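Local coordinates for protein methylmalonyl-CoA carboxyltransferase 5S subunit (Propionibacterium freudenreichii subsp. shermanii, PDB 1RQB) that transfers a carboxyl group from the biotin of the 1.3S subunit to pyruvate, forming oxaloacetate, as the cobalt-dependent 5S component of the transcarboxylase complex, at residues D120-V123 against D124-E128; T167-P170 against V171-V174; K202-P205 against A206-I210; A212-T216 against Y217-T221; E270-E273 against G274-Y277. One frame throughout, in Å; residues are numbered along the deposited sequence.

Contact 1. Residues D120-V123 against D124-E128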
loop_
_atom_site.group_PDB
_atom_site.type_symbol
_atom_site.label_atom_id
_atom_site.label_comp_id
_atom_site.label_asym_id
_atom_site.label_seq_id
_atom_site.Cartn_x
_atom_site.Cartn_y
_atom_site.Cartn_z
ATOM N N ASP A 120 37.576 11.527 6.057
ATOM C CA ASP A 120 37.787 11.788 7.488
ATOM C C ASP A 120 37.161 13.127 7.885
ATOM O O ASP A 120 36.454 13.217 8.888
ATOM C CB ASP A 120 39.281 11.827 7.840
ATOM C CG ASP A 120 39.856 10.450 8.125
ATOM O OD1 ASP A 120 39.232 9.703 8.919
ATOM O OD2 ASP A 120 40.934 10.117 7.570
ATOM N N ARG A 121 37.430 14.162 7.099
ATOM C CA ARG A 121 36.913 15.503 7.412
ATOM C C ARG A 121 35.389 15.574 7.311
ATOM O O ARG A 121 34.754 16.252 8.115
ATOM C CB ARG A 121 37.538 16.547 6.499
ATOM C CG ARG A 121 39.022 16.770 6.804
ATOM C CD ARG A 121 39.599 17.815 5.889
ATOM N NE ARG A 121 40.984 18.152 6.215
ATOM C CZ ARG A 121 41.341 19.052 7.130
ATOM N NH1 ARG A 121 40.419 19.712 7.821
ATOM N NH2 ARG A 121 42.626 19.310 7.341
ATOM N N PHE A 122 34.799 14.896 6.330
ATOM C CA PHE A 122 33.338 14.946 6.176
ATOM C C PHE A 122 32.663 14.301 7.388
ATOM O O PHE A 122 31.736 14.856 7.975
ATOM C CB PHE A 122 32.888 14.206 4.917
ATOM C CG PHE A 122 31.392 14.279 4.680
ATOM C CD1 PHE A 122 30.849 15.285 3.892
ATOM C CD2 PHE A 122 30.528 13.372 5.300
ATOM C CE1 PHE A 122 29.453 15.406 3.721
ATOM C CE2 PHE A 122 29.121 13.480 5.140
ATOM C CZ PHE A 122 28.590 14.501 4.348
ATOM N N VAL A 123 33.123 13.113 7.750
ATOM C CA VAL A 123 32.529 12.400 8.889
ATOM C C VAL A 123 32.723 13.212 10.170
ATOM O O VAL A 123 31.801 13.349 10.973
ATOM C CB VAL A 123 33.142 10.998 9.020
ATOM C CG1 VAL A 123 32.701 10.345 10.309
ATOM C CG2 VAL A 123 32.733 10.161 7.825
ATOM N N ASP A 124 33.918 13.772 10.347
ATOM C CA ASP A 124 34.211 14.578 11.543
ATOM C C ASP A 124 33.246 15.762 11.649
ATOM O O ASP A 124 32.694 16.009 12.719
ATOM C CB ASP A 124 35.667 15.074 11.516
ATOM C CG ASP A 124 35.969 16.055 12.641
ATOM O OD1 ASP A 124 35.975 17.278 12.377
ATOM O OD2 ASP A 124 36.186 15.606 13.789
ATOM N N LYS A 125 33.042 16.510 10.565
ATOM C CA LYS A 125 32.131 17.666 10.597
ATOM C C LYS A 125 30.674 17.228 10.758
ATOM O O LYS A 125 29.888 17.911 11.412
ATOM C CB LYS A 125 32.296 18.533 9.340
ATOM C CG LYS A 125 33.559 19.387 9.368
ATOM C CD LYS A 125 33.452 20.371 10.538
ATOM C CE LYS A 125 34.692 21.224 10.695
ATOM N NZ LYS A 125 34.586 22.098 11.899
ATOM N N SER A 126 30.301 16.112 10.142
ATOM C CA SER A 126 28.932 15.596 10.298
ATOM C C SER A 126 28.674 15.304 11.778
ATOM O O SER A 126 27.655 15.705 12.338
ATOM C CB SER A 126 28.760 14.305 9.492
ATOM O OG SER A 126 28.751 14.577 8.101
ATOM N N ALA A 127 29.612 14.610 12.415
ATOM C CA ALA A 127 29.482 14.267 13.840
ATOM C C ALA A 127 29.476 15.539 14.693
ATOM O O ALA A 127 28.685 15.681 15.624
ATOM C CB ALA A 127 30.639 13.365 14.269
ATOM N N GLU A 128 30.364 16.465 14.366
ATOM C CA GLU A 128 30.478 17.718 15.127
ATOM C C GLU A 128 29.171 18.510 15.061
ATOM O O GLU A 128 28.782 19.162 16.030
ATOM C CB GLU A 128 31.605 18.571 14.551
ATOM C CG GLU A 128 31.892 19.840 15.323
ATOM C CD GLU A 128 32.958 20.678 14.648
ATOM O OE1 GLU A 128 33.951 20.094 14.159
ATOM O OE2 GLU A 128 32.805 21.918 14.607
#
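The ring of Phe-122 meets the hydroxyl of Ser-126 one helical turn on, which approaches it obliquely, OG lying 3.2 Å from CE2; the Phe-122 ring also packs on Met-101 and Leu-103 of strand 99-103 and on Leu-451 and Leu-455 of helix 447-455. Holding CG anti to the backbone N (chi1 -178°) sends the Phe-122 ring along the helix toward Ser-126. The same serine turns back on the main chain: Ser-126 OG donates to Phe-122 O at 3.0 Å, from above the carbonyl plane, while Ser-126 N binds that oxygen at 2.9 Å in the usual i to i+4 manner. Two donors of one residue thus grip one carbonyl, and the buried hydroxyl is satisfied within the helix. On the side facing helix 447-455, Lys-125 bends at chi2 and its NZ forms a salt bridge with Glu-128 OE1 (3.1 Å), on its syn side, though 29° out of the carboxylate plane. Asp-120 OD2 is held by His-148 of helix 144-155, and Val-123 packs on Ala-152 and Val-153 of the same helix. Helix 116-128, the crossover between parallel strands 99-103 and 133-136 of the TIM barrel, is thereby wedged between strand 99-103, helix 144-155 and helix 447-455.

Contact 2. Residues T167-P170 against V171-V174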
loop_
_atom_site.group_PDB
_atom_site.type_symbol
_atom_site.label_atom_id
_atom_site.label_comp_id
_atom_site.label_asym_id
_atom_site.label_seq_id
_atom_site.Cartn_x
_atom_site.Cartn_y
_atom_site.Cartn_z
ATOM N N THR A 167 19.729 -7.745 -3.160
ATOM C CA THR A 167 19.322 -7.854 -4.567
ATOM C C THR A 167 19.042 -9.328 -4.861
ATOM O O THR A 167 19.269 -10.195 -4.017
ATOM C CB THR A 167 20.409 -7.313 -5.559
ATOM O OG1 THR A 167 19.902 -7.386 -6.901
ATOM C CG2 THR A 167 21.687 -8.141 -5.483
ATOM N N ILE A 168 18.483 -9.580 -6.033
ATOM C CA ILE A 168 18.242 -10.959 -6.473
ATOM C C ILE A 168 19.102 -11.177 -7.720
ATOM O O ILE A 168 19.087 -10.367 -8.644
ATOM C CB ILE A 168 16.749 -11.212 -6.798
ATOM C CG1 ILE A 168 15.914 -11.141 -5.506
ATOM C CG2 ILE A 168 16.572 -12.587 -7.418
ATOM C CD1 ILE A 168 14.416 -11.239 -5.737
ATOM N N SER A 169 19.899 -12.233 -7.712
ATOM C CA SER A 169 20.749 -12.560 -8.866
ATOM C C SER A 169 21.296 -13.972 -8.665
ATOM O O SER A 169 21.264 -14.512 -7.561
ATOM C CB SER A 169 21.931 -11.594 -8.997
ATOM O OG SER A 169 23.049 -12.082 -8.278
ATOM N N PRO A 170 21.814 -14.571 -9.739
ATOM C CA PRO A 170 22.367 -15.924 -9.680
ATOM C C PRO A 170 23.483 -16.103 -8.646
ATOM O O PRO A 170 23.736 -17.219 -8.197
ATOM C CB PRO A 170 22.875 -16.155 -11.105
ATOM C CG PRO A 170 21.927 -15.343 -11.939
ATOM C CD PRO A 170 21.804 -14.062 -11.124
ATOM N N VAL A 171 24.147 -15.015 -8.255
ATOM C CA VAL A 171 25.262 -15.154 -7.308
ATOM C C VAL A 171 24.918 -14.643 -5.908
ATOM O O VAL A 171 25.748 -14.731 -5.005
ATOM C CB VAL A 171 26.532 -14.434 -7.810
ATOM C CG1 VAL A 171 26.987 -15.067 -9.132
ATOM C CG2 VAL A 171 26.266 -12.941 -7.986
ATOM N N HIS A 172 23.722 -14.113 -5.689
ATOM C CA HIS A 172 23.414 -13.653 -4.327
ATOM C C HIS A 172 22.649 -14.750 -3.586
ATOM O O HIS A 172 21.648 -15.266 -4.082
ATOM C CB HIS A 172 22.636 -12.336 -4.367
ATOM C CG HIS A 172 23.487 -11.175 -4.773
ATOM N ND1 HIS A 172 23.737 -10.863 -6.091
ATOM C CD2 HIS A 172 24.242 -10.324 -4.034
ATOM C CE1 HIS A 172 24.614 -9.874 -6.150
ATOM N NE2 HIS A 172 24.938 -9.530 -4.914
ATOM N N THR A 173 23.146 -15.099 -2.402
ATOM C CA THR A 173 22.555 -16.176 -1.595
ATOM C C THR A 173 22.578 -15.795 -0.114
ATOM O O THR A 173 23.268 -14.863 0.294
ATOM C CB THR A 173 23.384 -17.467 -1.739
ATOM O OG1 THR A 173 24.697 -17.235 -1.212
ATOM C CG2 THR A 173 23.516 -17.864 -3.211
ATOM N N VAL A 174 21.839 -16.545 0.694
ATOM C CA VAL A 174 21.817 -16.288 2.141
ATOM C C VAL A 174 23.244 -16.383 2.682
ATOM O O VAL A 174 23.687 -15.527 3.447
ATOM C CB VAL A 174 20.933 -17.314 2.880
ATOM C CG1 VAL A 174 21.122 -17.181 4.389
ATOM C CG2 VAL A 174 19.478 -17.090 2.515
HETATM O O HOH W 1 19.318 -14.127 -5.177
#
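The backbone makes a type I beta turn from Ser-169 to His-172, closed by His-172 N donating to Ser-169 O at 3.1 Å. This turn belongs to the loop of the TIM barrel that leads from strand 159-163 to helix 174-186. Its side chains draw together round the imidazole of His-172. Ser-169 OG lies at the ring edge, in the plane, 2.6 Å from His-172 ND1, in a short hydrogen bond whose donor could be either atom. That hydroxyl also accepts from Val-171 N (3.1 Å), so a single serine oxygen links the backbone inside the turn with the ring of its last residue. Beside it, Val-171 CG2 packs 3.3 Å from Ser-169 OG. The histidine has CG anti to its carbonyl carbon (chi1 -72°), which lays the ring back over Thr-167, and the edge bond to Ser-169 would restrain its rotation. A water adds a second bridge between the two limbs of the turn, accepting from Ser-169 N and donating to His-172 O at 2.8 Å.

Beyond the turn, Thr-173 is the N-cap of helix 174-186, its OG1 accepting from Gly-176 N. Thr-167 O takes a hydrogen bond from Tyr-177 OH of that helix, and Pro-170 and Val-171 pack on Phe-355. On the ring face, Thr-167 CG2 forms a CH-pi contact with His-172, the methyl 3.4 Å from the ring centroid and only 6° off the normal.

Contact 3. Residues K202-P205 against A206-I210; sequences KPQP and AYDII
At the start of helix 203-217, an outer helix of the TIM barrel, Ala-206 N donates to the carbonyl O of Lys-202, the N-cap residue, at 3.0 Å. The Ala-206 methyl rests 3.5 Å from the same Lys-202 O. Prolines suit the start of a helix, where no backbone N-H is required of them, and here Pro-203 and Pro-205 fill two of the first three positions. Tyr-207 follows, its N bound to Pro-203 O (3.1 Å); with CG anti to the backbone N (chi1 179°), the ring swings outward, though its CD2 stays 3.8 Å from Gln-204 NE2, and its OH reaches Glu-18 O. Asp-208 is the centre of the contact. Its N donates to Gln-204 O, and its carboxylate meets the amide of the same glutamine. Ile-209 N binds Pro-205 O at 2.9 Å, its CG1 lying against that oxygen while the side chain packs on Val-174 and Tyr-177.

Around the turn, Lys-202 NZ forms salt bridges with Glu-273 and Glu-270 of the second subunit, and Gln-204 packs on Gly-274 of that subunit, placing this helix start at the dimer interface. Because Gln-204 bends at chi2 (63°), its amide folds forward along the helix. Gln-204 NE2 then donates to Asp-208 OD1 at 3.0 Å, with OD1 in the amide plane but the donor above the carboxylate plane, the two groups being turned 41° apart.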
loop_
_atom_site.group_PDB
_atom_site.type_symbol
_atom_site.label_atom_id
_atom_site.label_comp_id
_atom_site.label_asym_id
_atom_site.label_seq_id
_atom_site.Cartn_x
_atom_site.Cartn_y
_atom_site.Cartn_z
ATOM N N LYS A 202 11.466 -10.544 -0.373
ATOM C CA LYS A 202 10.198 -11.238 -0.104
ATOM C C LYS A 202 10.221 -11.765 1.331
ATOM O O LYS A 202 11.273 -11.814 1.967
ATOM C CB LYS A 202 9.971 -12.373 -1.111
ATOM C CG LYS A 202 9.699 -11.869 -2.542
ATOM C CD LYS A 202 9.407 -13.029 -3.477
ATOM C CE LYS A 202 9.001 -12.549 -4.866
ATOM N NZ LYS A 202 8.421 -13.676 -5.659
ATOM N N PRO A 203 9.053 -12.160 1.856
ATOM C CA PRO A 203 8.927 -12.672 3.222
ATOM C C PRO A 203 9.836 -13.824 3.655
ATOM O O PRO A 203 10.472 -13.742 4.704
ATOM C CB PRO A 203 7.454 -13.060 3.309
ATOM C CG PRO A 203 6.800 -12.058 2.417
ATOM C CD PRO A 203 7.732 -12.051 1.217
ATOM N N GLN A 204 9.921 -14.893 2.868
ATOM C CA GLN A 204 10.736 -16.034 3.315
ATOM C C GLN A 204 12.220 -15.660 3.338
ATOM O O GLN A 204 12.940 -16.013 4.270
ATOM C CB GLN A 204 10.508 -17.267 2.436
ATOM C CG GLN A 204 11.098 -18.522 3.076
ATOM C CD GLN A 204 10.419 -18.841 4.397
ATOM O OE1 GLN A 204 9.199 -19.000 4.448
ATOM N NE2 GLN A 204 11.202 -18.925 5.474
ATOM N N PRO A 205 12.708 -14.973 2.292
ATOM C CA PRO A 205 14.125 -14.575 2.279
ATOM C C PRO A 205 14.427 -13.644 3.457
ATOM O O PRO A 205 15.486 -13.724 4.075
ATOM C CB PRO A 205 14.271 -13.871 0.929
ATOM C CG PRO A 205 13.307 -14.614 0.055
ATOM C CD PRO A 205 12.102 -14.830 0.954
ATOM N N ALA A 206 13.487 -12.756 3.783
ATOM C CA ALA A 206 13.691 -11.835 4.911
ATOM C C ALA A 206 13.925 -12.649 6.188
ATOM O O ALA A 206 14.883 -12.428 6.927
ATOM C CB ALA A 206 12.449 -10.918 5.090
ATOM N N TYR A 207 13.034 -13.590 6.438
ATOM C CA TYR A 207 13.137 -14.454 7.623
ATOM C C TYR A 207 14.455 -15.236 7.602
ATOM O O TYR A 207 15.209 -15.224 8.574
ATOM C CB TYR A 207 11.953 -15.434 7.645
ATOM C CG TYR A 207 11.975 -16.396 8.814
ATOM C CD1 TYR A 207 11.304 -16.099 10.005
ATOM C CD2 TYR A 207 12.683 -17.593 8.738
ATOM C CE1 TYR A 207 11.343 -16.983 11.090
ATOM C CE2 TYR A 207 12.725 -18.484 9.817
ATOM C CZ TYR A 207 12.057 -18.174 10.984
ATOM O OH TYR A 207 12.102 -19.048 12.045
ATOM N N ASP A 208 14.746 -15.911 6.493
ATOM C CA ASP A 208 15.943 -16.758 6.364
ATOM C C ASP A 208 17.250 -15.981 6.544
ATOM O O ASP A 208 18.166 -16.445 7.222
ATOM C CB ASP A 208 15.971 -17.457 5.000
ATOM C CG ASP A 208 14.855 -18.476 4.835
ATOM O OD1 ASP A 208 14.140 -18.756 5.814
ATOM O OD2 ASP A 208 14.700 -19.008 3.713
ATOM N N ILE A 209 17.360 -14.803 5.946
ATOM C CA ILE A 209 18.606 -14.030 6.058
ATOM C C ILE A 209 18.781 -13.481 7.476
ATOM O O ILE A 209 19.857 -13.597 8.063
ATOM C CB ILE A 209 18.638 -12.867 5.016
ATOM C CG1 ILE A 209 18.767 -13.448 3.603
ATOM C CG2 ILE A 209 19.825 -11.938 5.282
ATOM C CD1 ILE A 209 18.439 -12.447 2.485
ATOM N N ILE A 210 17.739 -12.875 8.029
ATOM C CA ILE A 210 17.837 -12.308 9.383
ATOM C C ILE A 210 18.152 -13.420 10.384
ATOM O O ILE A 210 18.987 -13.260 11.274
ATOM C CB ILE A 210 16.519 -11.624 9.819
ATOM C CG1 ILE A 210 16.218 -10.419 8.923
ATOM C CG2 ILE A 210 16.619 -11.180 11.277
ATOM C CD1 ILE A 210 17.252 -9.351 8.986
#

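Contact 4. Residues A212-T216 against Y217-T221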
loop_
_atom_site.group_PDB
_atom_site.type_symbol
_atom_site.label_atom_id
_atom_site.label_comp_id
_atom_site.label_asym_id
_atom_site.label_seq_id
_atom_site.Cartn_x
_atom_site.Cartn_y
_atom_site.Cartn_z
ATOM N N ALA A 212 19.641 -16.320 9.757
ATOM C CA ALA A 212 20.993 -16.858 9.542
ATOM C C ALA A 212 22.056 -15.932 10.134
ATOM O O ALA A 212 23.058 -16.397 10.675
ATOM C CB ALA A 212 21.252 -17.091 8.049
ATOM N N ILE A 213 21.854 -14.624 10.029
ATOM C CA ILE A 213 22.830 -13.674 10.581
ATOM C C ILE A 213 22.833 -13.772 12.108
ATOM O O ILE A 213 23.891 -13.851 12.732
ATOM C CB ILE A 213 22.511 -12.219 10.137
ATOM C CG1 ILE A 213 22.749 -12.087 8.625
ATOM C CG2 ILE A 213 23.423 -11.226 10.877
ATOM C CD1 ILE A 213 22.405 -10.698 8.027
ATOM N N LYS A 214 21.637 -13.791 12.695
ATOM C CA LYS A 214 21.482 -13.890 14.154
ATOM C C LYS A 214 22.069 -15.206 14.668
ATOM O O LYS A 214 22.736 -15.224 15.701
ATOM C CB LYS A 214 19.998 -13.826 14.549
ATOM C CG LYS A 214 19.299 -12.450 14.395
ATOM C CD LYS A 214 19.746 -11.495 15.473
ATOM C CE LYS A 214 19.035 -10.154 15.362
ATOM N NZ LYS A 214 19.152 -9.366 16.617
ATOM N N ASP A 215 21.803 -16.311 13.964
ATOM C CA ASP A 215 22.295 -17.631 14.390
ATOM C C ASP A 215 23.820 -17.704 14.283
ATOM O O ASP A 215 24.474 -18.357 15.094
ATOM C CB ASP A 215 21.726 -18.762 13.522
ATOM C CG ASP A 215 20.259 -19.074 13.813
ATOM O OD1 ASP A 215 19.794 -18.813 14.942
ATOM O OD2 ASP A 215 19.576 -19.610 12.908
ATOM N N THR A 216 24.380 -17.036 13.282
ATOM C CA THR A 216 25.828 -17.089 13.038
ATOM C C THR A 216 26.612 -16.124 13.930
ATOM O O THR A 216 27.673 -16.478 14.439
ATOM C CB THR A 216 26.150 -16.754 11.573
ATOM O OG1 THR A 216 25.502 -17.703 10.724
ATOM C CG2 THR A 216 27.650 -16.799 11.324
ATOM N N TYR A 217 26.101 -14.918 14.149
ATOM C CA TYR A 217 26.886 -13.947 14.923
ATOM C C TYR A 217 26.302 -13.669 16.309
ATOM O O TYR A 217 26.914 -12.949 17.096
ATOM C CB TYR A 217 27.032 -12.664 14.109
ATOM C CG TYR A 217 27.742 -12.930 12.812
ATOM C CD1 TYR A 217 27.052 -12.947 11.604
ATOM C CD2 TYR A 217 29.117 -13.224 12.796
ATOM C CE1 TYR A 217 27.707 -13.249 10.411
ATOM C CE2 TYR A 217 29.779 -13.531 11.604
ATOM C CZ TYR A 217 29.068 -13.541 10.422
ATOM O OH TYR A 217 29.702 -13.861 9.249
ATOM N N GLY A 218 25.142 -14.238 16.620
ATOM C CA GLY A 218 24.562 -14.026 17.939
ATOM C C GLY A 218 23.367 -13.089 18.006
ATOM O O GLY A 218 23.249 -12.150 17.221
ATOM N N GLN A 219 22.491 -13.330 18.973
ATOM C CA GLN A 219 21.279 -12.514 19.132
ATOM C C GLN A 219 21.642 -11.062 19.453
ATOM O O GLN A 219 20.821 -10.166 19.267
ATOM C CB GLN A 219 20.394 -13.091 20.243
ATOM C CG GLN A 219 19.997 -14.535 19.983
ATOM C CD GLN A 219 19.292 -14.714 18.644
ATOM O OE1 GLN A 219 19.571 -15.656 17.902
ATOM N NE2 GLN A 219 18.364 -13.808 18.337
ATOM N N LYS A 220 22.869 -10.818 19.912
ATOM C CA LYS A 220 23.283 -9.449 20.251
ATOM C C LYS A 220 23.557 -8.645 18.976
ATOM O O LYS A 220 23.723 -7.428 19.032
ATOM C CB LYS A 220 24.559 -9.458 21.101
ATOM C CG LYS A 220 25.807 -9.937 20.341
ATOM C CD LYS A 220 27.062 -9.852 21.199
ATOM C CE LYS A 220 28.309 -10.229 20.403
ATOM N NZ LYS A 220 28.234 -11.609 19.851
ATOM N N THR A 221 23.634 -9.314 17.828
ATOM C CA THR A 221 23.905 -8.611 16.565
ATOM C C THR A 221 22.699 -7.743 16.203
ATOM O O THR A 221 21.614 -8.262 15.945
ATOM C CB THR A 221 24.160 -9.609 15.410
ATOM O OG1 THR A 221 25.199 -10.525 15.785
ATOM C CG2 THR A 221 24.593 -8.874 14.157
HETATM O O HOH W 2 17.393 -10.664 18.273
HETATM O O HOH W 3 18.300 -16.932 15.717
#
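Lys-214 reaches beyond the C-terminal end of helix 203-217 to grip the loop leading to the TIM-barrel strand 223-225. Its NZ donates to Thr-221 O (2.8 Å) and to Gln-219 O (3.2 Å); with a water and the Asp-247 carboxylate, its salt-bridge partner, four acceptors surround the buried ammonium, more than its three N-H groups can serve with one straight bond each. The helix ends with Tyr-217 N bound to Ile-213 O and Gly-218 N to Lys-214 O, the latter bent to 131° as Gly-218 leaves the helix with positive phi. From Gly-218 a type I beta turn runs to Thr-221, where both Thr-221 N and Thr-221 OG1 donate to Gly-218 O, both on one side of the carbonyl. Ala-212 O likewise serves two donors of one residue, Thr-216 N and Thr-216 OG1, but one from each side. A second water donates to Asp-215 OD1 and Gln-219 OE1, joining helix and loop. Tyr-217 OH is satisfied by Val-178 O of helix 174-186. Thr-216 and Tyr-217 run alongside each other, and with CG2 anti to the backbone N the threonine methyl stands over the ring: Thr-216 CG2 is 3.6 Å from the Tyr-217 centroid, 12° off the normal.

Contact 5. Residues E270-E273 against G274-Y277; sequences EMLE and GTGY
Two hydrogen bonds from Thr-275 converge on Leu-272 O: Thr-275 N donates at 3.0 Å, closing the type II beta turn from Leu-272 to Thr-275, and Thr-275 OG1 adds a second bond at 2.7 Å. The threonine hydroxyl also accepts from Tyr-277 N at 3.1 Å. It can serve both because OG1 lies between the backbone N and the carbonyl carbon (chi1 63°), within reach of both Leu-272 O behind it and Tyr-277 N two residues ahead, the bond that defines an ST turn. Gly-274 takes the positive phi of the turn's third position, a conformation that glycine adopts readily.

Apolar contact is lighter. Leu-272 and Tyr-277 cross at about a right angle, Leu-272 CD2 lying 4.2 Å from Tyr-277 CB, and both residues pack on Met-239 of helix 234-243. Tyr-277 OH binds Ser-20 O.

Charged groups face the second subunit, where Glu-270 and Glu-273 both form salt bridges with Lys-202 of that chain; a backbone hydrogen bond from Arg-15 of the second subunit to Thr-275 O adds to them. A type II turn joined to an ST turn therefore carries the chain, at the dimer interface, from helix 265-271 to the short strand 277-278, which pairs with TIM-barrel strand 23-29.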
loop_
_atom_site.group_PDB
_atom_site.type_symbol
_atom_site.label_atom_id
_atom_site.label_comp_id
_atom_site.label_asym_id
_atom_site.label_seq_id
_atom_site.Cartn_x
_atom_site.Cartn_y
_atom_site.Cartn_z
ATOM N N GLU A 270 0.532 -0.705 14.420
ATOM C CA GLU A 270 -0.781 -1.292 14.736
ATOM C C GLU A 270 -0.868 -2.786 14.418
ATOM O O GLU A 270 -1.538 -3.532 15.130
ATOM C CB GLU A 270 -1.891 -0.565 13.974
ATOM C CG GLU A 270 -2.056 0.888 14.359
ATOM C CD GLU A 270 -3.052 1.103 15.492
ATOM O OE1 GLU A 270 -3.429 0.127 16.185
ATOM O OE2 GLU A 270 -3.455 2.267 15.689
HETATM N N MSE A 271 -0.196 -3.240 13.371
HETATM C CA MSE A 271 -0.308 -4.646 12.955
HETATM C C MSE A 271 0.263 -5.611 13.999
HETATM O O MSE A 271 -0.025 -6.804 13.942
HETATM C CB MSE A 271 0.429 -4.882 11.638
HETATM C CG MSE A 271 1.947 -4.851 11.757
HETATM SE SE MSE A 271 2.898 -5.161 10.047
HETATM C CE MSE A 271 4.665 -5.615 10.713
ATOM N N LEU A 272 1.059 -5.134 14.953
ATOM C CA LEU A 272 1.686 -6.046 15.922
ATOM C C LEU A 272 0.797 -6.374 17.125
ATOM O O LEU A 272 1.149 -7.243 17.921
ATOM C CB LEU A 272 2.999 -5.439 16.439
ATOM C CG LEU A 272 4.078 -5.185 15.387
ATOM C CD1 LEU A 272 5.309 -4.544 16.050
ATOM C CD2 LEU A 272 4.448 -6.503 14.723
ATOM N N GLU A 273 -0.354 -5.718 17.266
ATOM C CA GLU A 273 -1.203 -5.928 18.449
ATOM C C GLU A 273 -1.588 -7.397 18.634
ATOM O O GLU A 273 -2.146 -8.031 17.739
ATOM C CB GLU A 273 -2.463 -5.055 18.377
ATOM C CG GLU A 273 -3.387 -5.225 19.582
ATOM C CD GLU A 273 -4.529 -4.213 19.612
ATOM O OE1 GLU A 273 -4.971 -3.773 18.528
ATOM O OE2 GLU A 273 -4.993 -3.872 20.725
ATOM N N GLY A 274 -1.279 -7.915 19.824
ATOM C CA GLY A 274 -1.574 -9.295 20.174
ATOM C C GLY A 274 -0.604 -10.374 19.714
ATOM O O GLY A 274 -0.817 -11.546 20.021
ATOM N N THR A 275 0.458 -10.010 18.998
ATOM C CA THR A 275 1.431 -10.991 18.491
ATOM C C THR A 275 2.545 -11.239 19.512
ATOM O O THR A 275 3.340 -12.164 19.348
ATOM C CB THR A 275 2.163 -10.472 17.225
ATOM O OG1 THR A 275 2.915 -9.297 17.570
ATOM C CG2 THR A 275 1.167 -10.127 16.108
ATOM N N GLY A 276 2.628 -10.402 20.542
ATOM C CA GLY A 276 3.717 -10.527 21.509
ATOM C C GLY A 276 4.777 -9.471 21.204
ATOM O O GLY A 276 5.629 -9.159 22.036
ATOM N N TYR A 277 4.749 -8.920 19.994
ATOM C CA TYR A 277 5.711 -7.867 19.634
ATOM C C TYR A 277 5.013 -6.514 19.757
ATOM O O TYR A 277 3.795 -6.410 19.619
ATOM C CB TYR A 277 6.191 -8.026 18.187
ATOM C CG TYR A 277 6.714 -9.398 17.892
ATOM C CD1 TYR A 277 6.030 -10.251 17.022
ATOM C CD2 TYR A 277 7.886 -9.865 18.500
ATOM C CE1 TYR A 277 6.498 -11.535 16.755
ATOM C CE2 TYR A 277 8.361 -11.155 18.246
ATOM C CZ TYR A 277 7.657 -11.981 17.365
ATOM O OH TYR A 277 8.113 -13.244 17.084
#

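From the N terminus, the five contacts follow one another in series, and none nests in or crosses another. Contact 1 lies within the crossover helix 116-128, apart from the rest, its centre about 34 Å from that of contact 2. Contact 2 turns the loop into helix 174-186, whose first residue, Val-174, packs on Ile-209 of contact 3 and Ala-212 of contact 4. Those two contacts share helix 203-217: contact 3 forms its start, and contact 4 closes its end onto the loop before strand 223-225. Contact 5 turns the chain toward strand 277-278; within one chain it stays clear of contact 3, but across the dimer the two meet.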